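Local coordinates for carbon monoxide dehydrogenase (Thermococcus sp. AM4, PDB 6T7J), which catalyses, in its nickel-containing form, the oxidation of carbon monoxide to carbon dioxide, with electrons probably leaving through its iron-sulfur clusters, at residues Lys181-Ala186 / Asp226-Ser231; Val197-His202 / Leu216-Arg221; Thr565-Val568 / Phe573-Leu576. All blocks are in the same frame, centred on the assembly; numbering follows the deposited sequence.

Interaction 1 of 3, residues Lys181-Ala186 / Asp226-Ser231; sequences KVWEKA and DGWSGS
Trp183 and Trp228 alone bridge the two helical segments, as an edge-to-face (T-shaped) indole pair spanning 12.1 Å between their CA atoms. Trp183 supplies the edge: its CH2, at the outer end of the benzo ring, stands over one face of the Trp228 indole, offset toward the rim, and comes to 3.4 Å from Trp228 NE1. The same CH2 lies 3.6 Å from Trp228 CD1, while the neighbouring Trp183 CZ2 is 3.7 Å from Trp228 NE1, so the contact falls on the pyrrole half of Trp228. The six-membered ring of Trp183 and the five-membered ring of Trp228 have centroids 4.9 Å apart and planes inclined at 60°, short of a strict perpendicular. In Trp183 a chi1 of -60° sets CG opposite the carbonyl carbon and sends the long indole across the gap; Trp228 has a similar first torsion, but its ring is turned about CB-CG to offer a face. Both rings are also fixed in rotation by their N-H groups, Trp183 NE1 bonding to Ala569 O and Trp228 NE1 to Ser570 OG, which satisfies both buried indole nitrogens. Around Trp228 the backbone widens into a pi-type turn, where Ser231 N bonds to Asp226 O at 2.8 Å. A second bond spans that turn, from Ser231 OG to the syn side of Asp226 OD1 (3.0 Å), while Asp226 OD2 is held by Ser562 and His100. With just 82 Å² buried, the contact is small but lies wholly inside the protein. It ties the short helix 177-186 to the long helix 212-242, with the end of helix 558-569 receiving the indole N-H of Trp183 and helix 81-115 lying against Asp226 and Ser231.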
# COMPACT_ATOMS: atom_id res chain seq x y z
N LYS A 181 8.61 22.88 -13.01
CA LYS A 181 9.87 23.32 -12.45
C LYS A 181 9.84 23.27 -10.92
O LYS A 181 10.84 22.92 -10.29
CB LYS A 181 10.18 24.74 -12.94
CG LYS A 181 11.53 25.27 -12.51
CD LYS A 181 12.66 24.40 -13.03
CE LYS A 181 13.67 24.08 -11.94
NZ LYS A 181 14.37 25.31 -11.45
N VAL A 182 8.70 23.61 -10.33
CA VAL A 182 8.55 23.52 -8.87
C VAL A 182 8.75 22.09 -8.41
O VAL A 182 9.56 21.82 -7.50
CB VAL A 182 7.17 24.06 -8.45
CG1 VAL A 182 6.82 23.58 -7.05
CG2 VAL A 182 7.13 25.57 -8.53
N TRP A 183 8.03 21.15 -9.02
CA TRP A 183 8.14 19.74 -8.64
C TRP A 183 9.53 19.20 -8.92
O TRP A 183 10.01 18.32 -8.19
CB TRP A 183 7.09 18.92 -9.38
CG TRP A 183 5.68 19.32 -9.10
CD1 TRP A 183 5.19 19.82 -7.93
CD2 TRP A 183 4.57 19.25 -10.01
NE1 TRP A 183 3.84 20.07 -8.05
CE2 TRP A 183 3.44 19.73 -9.32
CE3 TRP A 183 4.43 18.84 -11.33
CZ2 TRP A 183 2.18 19.80 -9.91
CZ3 TRP A 183 3.17 18.91 -11.92
CH2 TRP A 183 2.07 19.39 -11.21
N GLU A 184 10.19 19.69 -9.97
CA GLU A 184 11.55 19.24 -10.27
C GLU A 184 12.53 19.71 -9.21
O GLU A 184 13.37 18.93 -8.74
CB GLU A 184 11.96 19.74 -11.66
CG GLU A 184 13.38 19.38 -12.06
CD GLU A 184 13.75 19.95 -13.42
OE1 GLU A 184 14.95 19.93 -13.76
OE2 GLU A 184 12.84 20.42 -14.14
N LYS A 185 12.44 20.98 -8.81
CA LYS A 185 13.30 21.49 -7.74
C LYS A 185 13.04 20.74 -6.43
O LYS A 185 13.97 20.41 -5.70
CB LYS A 185 13.09 22.99 -7.56
CG LYS A 185 14.29 23.72 -6.98
CD LYS A 185 13.90 24.63 -5.82
CE LYS A 185 13.86 23.88 -4.50
NZ LYS A 185 15.19 23.36 -4.09
N ALA A 186 11.77 20.46 -6.14
CA ALA A 186 11.44 19.70 -4.94
C ALA A 186 11.78 18.22 -5.08
O ALA A 186 11.91 17.53 -4.06
CB ALA A 186 9.95 19.86 -4.60
N ASP A 226 -1.38 10.58 -8.61
CA ASP A 226 -2.84 10.44 -8.64
C ASP A 226 -3.48 11.55 -9.48
O ASP A 226 -4.12 11.29 -10.50
CB ASP A 226 -3.41 10.44 -7.22
CG ASP A 226 -4.93 10.30 -7.19
OD1 ASP A 226 -5.57 10.15 -8.25
OD2 ASP A 226 -5.51 10.35 -6.08
N GLY A 227 -3.31 12.80 -9.04
CA GLY A 227 -4.14 13.88 -9.57
C GLY A 227 -3.84 14.21 -11.02
O GLY A 227 -4.76 14.35 -11.83
N TRP A 228 -2.56 14.34 -11.36
CA TRP A 228 -2.16 14.77 -12.69
C TRP A 228 -1.96 13.61 -13.67
O TRP A 228 -1.45 13.83 -14.77
CB TRP A 228 -0.88 15.60 -12.60
CG TRP A 228 -1.13 17.00 -12.15
CD1 TRP A 228 -0.94 17.50 -10.89
CD2 TRP A 228 -1.63 18.09 -12.94
NE1 TRP A 228 -1.28 18.83 -10.85
CE2 TRP A 228 -1.71 19.22 -12.10
CE3 TRP A 228 -2.01 18.21 -14.28
CZ2 TRP A 228 -2.16 20.45 -12.55
CZ3 TRP A 228 -2.46 19.44 -14.73
CH2 TRP A 228 -2.53 20.55 -13.87
N SER A 229 -2.35 12.39 -13.29
CA SER A 229 -2.19 11.25 -14.19
C SER A 229 -3.35 10.27 -14.05
O SER A 229 -4.19 10.18 -14.94
CB SER A 229 -0.86 10.55 -13.92
OG SER A 229 -0.70 9.43 -14.77
N GLY A 230 -3.40 9.54 -12.94
CA GLY A 230 -4.42 8.53 -12.72
C GLY A 230 -5.84 9.07 -12.76
O GLY A 230 -6.64 8.65 -13.60
N SER A 231 -6.16 9.99 -11.85
CA SER A 231 -7.47 10.63 -11.88
C SER A 231 -7.67 11.39 -13.19
O SER A 231 -8.78 11.42 -13.74
CB SER A 231 -7.62 11.57 -10.68
OG SER A 231 -8.20 10.90 -9.58

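Interaction 2 of 3, residues Val197-His202 / Leu216-Arg221; sequences VCECMH and LLHGIR
Glu199 and His218 provide the stacking part of this contact. The Glu199 chain, extended beyond CG, passes over one face of the imidazole, with Glu199 CG 3.3 Å from His218 NE2. Its carboxylate continues the stack, nearly parallel to the ring at 14°, and Glu199 CD is 3.4 Å from His218 NE2. His218 reaches this place because its CG is trans to the backbone N (chi1 -178°), which projects the ring across the helix interface.

The sulfur contact is made by Cys200, whose SG approaches the His218 ring obliquely, 3.7 Å from the imidazole centroid.

Charge adds a third kind of link: Glu199 OE1 forms a long salt bridge of 3.5 Å with Arg221 NH2, their flat groups steeply inclined. The carboxylate has other cationic partners, Arg191 at OE2 and Arg203 at OE1, which would favour its ionised form, and His218 NE2 has a weak hydrogen bond to Glu196.

The backbones form an antiparallel helix pair; the axes of the two short segments approach to 9.9 Å, with Cys200 level with His218, whose imidazole reaches the opposing backbone and sets CE1 beside Cys200 N. Helix 193-203 thus packs on the start of helix 212-242, while Leu90 and Ala94 of helix 81-115 cover Cys200. The far side of helix 193-203 faces the second subunit, where Met201 meets its own counterpart and His202 bonds to Asp102 of that subunit.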
# COMPACT_ATOMS: atom_id res chain seq x y z
N VAL A 197 2.77 4.13 -5.33
CA VAL A 197 2.02 3.48 -4.26
C VAL A 197 2.88 2.44 -3.55
O VAL A 197 2.96 2.40 -2.31
CB VAL A 197 0.72 2.85 -4.81
CG1 VAL A 197 0.17 1.82 -3.84
CG2 VAL A 197 -0.31 3.93 -5.10
N CYS A 198 3.56 1.59 -4.33
CA CYS A 198 4.37 0.53 -3.75
C CYS A 198 5.54 1.10 -2.96
O CYS A 198 5.93 0.55 -1.92
CB CYS A 198 4.83 -0.42 -4.85
SG CYS A 198 6.25 -1.45 -4.44
N GLU A 199 6.12 2.21 -3.43
CA GLU A 199 7.21 2.83 -2.69
C GLU A 199 6.73 3.44 -1.38
O GLU A 199 7.48 3.44 -0.40
CB GLU A 199 7.91 3.90 -3.54
CG GLU A 199 8.98 4.67 -2.75
CD GLU A 199 9.95 5.43 -3.64
OE1 GLU A 199 10.69 6.28 -3.10
OE2 GLU A 199 9.97 5.18 -4.86
N CYS A 200 5.51 3.96 -1.33
CA CYS A 200 4.99 4.38 -0.04
C CYS A 200 4.85 3.18 0.89
O CYS A 200 5.26 3.23 2.06
CB CYS A 200 3.65 5.11 -0.18
SG CYS A 200 3.66 6.69 -1.05
N MET A 201 4.29 2.08 0.38
CA MET A 201 4.17 0.88 1.22
C MET A 201 5.53 0.37 1.68
O MET A 201 5.64 -0.24 2.75
CB MET A 201 3.40 -0.21 0.48
CG MET A 201 1.93 0.11 0.27
SD MET A 201 1.17 0.87 1.72
CE MET A 201 1.19 -0.51 2.87
N HIS A 202 6.58 0.61 0.90
CA HIS A 202 7.93 0.21 1.30
C HIS A 202 8.53 1.18 2.32
O HIS A 202 9.16 0.74 3.29
CB HIS A 202 8.84 0.10 0.07
CG HIS A 202 10.27 -0.18 0.39
ND1 HIS A 202 11.32 0.29 -0.38
CD2 HIS A 202 10.84 -0.88 1.40
CE1 HIS A 202 12.46 -0.10 0.14
NE2 HIS A 202 12.21 -0.82 1.22
N LEU A 216 6.85 12.64 3.72
CA LEU A 216 5.79 13.50 3.21
C LEU A 216 6.10 14.01 1.80
O LEU A 216 5.17 14.27 1.03
CB LEU A 216 5.55 14.66 4.18
CG LEU A 216 5.04 14.21 5.55
CD1 LEU A 216 4.61 15.39 6.40
CD2 LEU A 216 3.90 13.20 5.40
N LEU A 217 7.37 14.15 1.44
CA LEU A 217 7.71 14.53 0.07
C LEU A 217 7.36 13.41 -0.91
O LEU A 217 6.86 13.67 -2.01
CB LEU A 217 9.19 14.90 -0.03
CG LEU A 217 9.59 16.26 0.52
CD1 LEU A 217 11.10 16.43 0.50
CD2 LEU A 217 8.91 17.38 -0.25
N HIS A 218 7.61 12.16 -0.52
CA HIS A 218 7.16 11.07 -1.38
C HIS A 218 5.64 10.97 -1.40
O HIS A 218 5.06 10.57 -2.41
CB HIS A 218 7.76 9.73 -0.95
CG HIS A 218 7.36 8.60 -1.84
ND1 HIS A 218 6.52 7.59 -1.43
CD2 HIS A 218 7.66 8.34 -3.13
CE1 HIS A 218 6.34 6.74 -2.42
NE2 HIS A 218 7.01 7.18 -3.47
N GLY A 219 4.98 11.31 -0.29
CA GLY A 219 3.53 11.42 -0.32
C GLY A 219 3.07 12.46 -1.33
O GLY A 219 2.07 12.25 -2.03
N ILE A 220 3.78 13.58 -1.41
CA ILE A 220 3.48 14.59 -2.41
C ILE A 220 3.64 14.01 -3.81
O ILE A 220 2.79 14.21 -4.69
CB ILE A 220 4.37 15.83 -2.20
CG1 ILE A 220 3.79 16.72 -1.10
CG2 ILE A 220 4.53 16.61 -3.50
CD1 ILE A 220 4.80 17.64 -0.46
N ARG A 221 4.74 13.28 -4.04
CA ARG A 221 4.98 12.66 -5.34
C ARG A 221 3.86 11.68 -5.71
O ARG A 221 3.39 11.66 -6.85
CB ARG A 221 6.33 11.95 -5.35
CG ARG A 221 6.60 11.12 -6.60
CD ARG A 221 8.09 10.94 -6.85
NE ARG A 221 8.76 10.22 -5.76
CZ ARG A 221 10.07 10.03 -5.68
NH1 ARG A 221 10.87 10.50 -6.63
NH2 ARG A 221 10.59 9.36 -4.66

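Interaction 3 of 3, residues Thr565-Val568 / Phe573-Leu576; sequences TYFV and FTHL
Val568, in a helical turn, and Thr574, in extended strand conformation, bring their CA atoms to 6.0 Å of each other where the chain reverses from helix 558-569 into strand 574-576. Thr574 CB points toward the helix, and its CB and OG1 make the contacts. With chi1 at -61°, Thr574 OG1 lies beside its own backbone N and is turned to the helix, 3.4 Å from Phe567 CB. This hydroxyl is not bonded to the helix: Val568 N is 3.7 Å from Thr574 OG1, and the polar partner is Val572 O, just ahead of the strand. That bond pins the rotation of the threonine and satisfies its buried oxygen. Val568 meets the same side chain obliquely, its CG2 methyl 3.7 Å from Thr574 CB. Phe567 contributes only the root of its side chain here, since the ring swings away from the strand to pack on Ile528 and Leu529 of helix 525-538. The contact is therefore chiefly van der Waals, between a methyl, a methylene and a threonine branch. It closes the beta-alpha-beta unit formed by strand 548-552, helix 558-569 and strand 574-576, in a parallel sheet where strand 574-576 runs between 548-552 and 604-606 and Phe604 touches both Val568 and Thr574.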
# COMPACT_ATOMS: atom_id res chain seq x y z
N THR A 565 -3.78 16.36 -0.75
CA THR A 565 -2.33 16.45 -0.86
C THR A 565 -1.90 16.90 -2.25
O THR A 565 -0.98 17.71 -2.38
CB THR A 565 -1.68 15.11 -0.50
OG1 THR A 565 -2.08 14.71 0.81
CG2 THR A 565 -0.16 15.22 -0.55
N TYR A 566 -2.56 16.40 -3.30
CA TYR A 566 -2.14 16.84 -4.63
C TYR A 566 -2.70 18.21 -4.98
O TYR A 566 -2.14 18.89 -5.85
CB TYR A 566 -2.48 15.80 -5.71
CG TYR A 566 -3.92 15.63 -6.19
CD1 TYR A 566 -4.61 16.67 -6.82
CD2 TYR A 566 -4.54 14.40 -6.10
CE1 TYR A 566 -5.90 16.49 -7.28
CE2 TYR A 566 -5.83 14.21 -6.57
CZ TYR A 566 -6.50 15.26 -7.15
OH TYR A 566 -7.79 15.07 -7.61
N PHE A 567 -3.76 18.66 -4.30
CA PHE A 567 -4.13 20.06 -4.39
C PHE A 567 -3.03 20.93 -3.80
O PHE A 567 -2.51 21.83 -4.47
CB PHE A 567 -5.46 20.31 -3.68
CG PHE A 567 -6.66 20.09 -4.56
CD1 PHE A 567 -6.54 20.11 -5.94
CD2 PHE A 567 -7.91 19.85 -4.01
CE1 PHE A 567 -7.63 19.90 -6.75
CE2 PHE A 567 -9.01 19.64 -4.82
CZ PHE A 567 -8.87 19.67 -6.19
N VAL A 568 -2.62 20.64 -2.56
CA VAL A 568 -1.51 21.37 -1.95
C VAL A 568 -0.30 21.37 -2.88
O VAL A 568 0.25 22.42 -3.21
CB VAL A 568 -1.16 20.76 -0.57
CG1 VAL A 568 0.15 21.33 -0.06
CG2 VAL A 568 -2.28 21.02 0.43
N PHE A 573 -3.85 26.67 -1.71
CA PHE A 573 -4.20 26.66 -0.30
C PHE A 573 -5.43 25.79 -0.08
O PHE A 573 -6.49 26.04 -0.67
CB PHE A 573 -4.45 28.10 0.15
CG PHE A 573 -4.86 28.25 1.59
CD1 PHE A 573 -3.92 28.20 2.60
CD2 PHE A 573 -6.19 28.48 1.92
CE1 PHE A 573 -4.29 28.35 3.92
CE2 PHE A 573 -6.57 28.63 3.24
CZ PHE A 573 -5.62 28.57 4.24
N THR A 574 -5.30 24.75 0.75
CA THR A 574 -6.30 23.70 0.86
C THR A 574 -6.78 23.58 2.30
O THR A 574 -5.99 23.25 3.19
CB THR A 574 -5.73 22.36 0.37
OG1 THR A 574 -5.37 22.48 -1.01
CG2 THR A 574 -6.76 21.25 0.52
N HIS A 575 -8.07 23.82 2.52
CA HIS A 575 -8.68 23.76 3.84
C HIS A 575 -9.27 22.38 4.10
O HIS A 575 -9.83 21.75 3.20
CB HIS A 575 -9.77 24.82 3.97
CG HIS A 575 -10.86 24.45 4.93
ND1 HIS A 575 -12.11 24.03 4.52
CD2 HIS A 575 -10.89 24.42 6.29
CE1 HIS A 575 -12.86 23.77 5.58
NE2 HIS A 575 -12.14 24.00 6.66
N LEU A 576 -9.14 21.92 5.34
CA LEU A 576 -9.74 20.68 5.80
C LEU A 576 -10.75 21.00 6.89
O LEU A 576 -10.43 21.73 7.84
CB LEU A 576 -8.69 19.70 6.32
CG LEU A 576 -7.51 19.39 5.40
CD1 LEU A 576 -6.64 18.30 6.03
CD2 LEU A 576 -7.99 18.97 4.03

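Interactions 1 and 2 share helix 212-242, with centres 13 Å apart; along the chain interaction 2 is nested inside the loop closed by interaction 1. Interaction 3 comes much later in sequence but touches both: Tyr566 CE2 lies 3.5 Å from Gly227 CA of interaction 1, and Thr565 CG2 is 4.0 Å from Gly219 O of interaction 2. Helix 558-569 thus packs against helix 212-242. At its start lies Lys559, which with Ser557 lines the pocket of the broken Fe4S4 cluster; the Phe567 side chain is about 11 Å from that cluster.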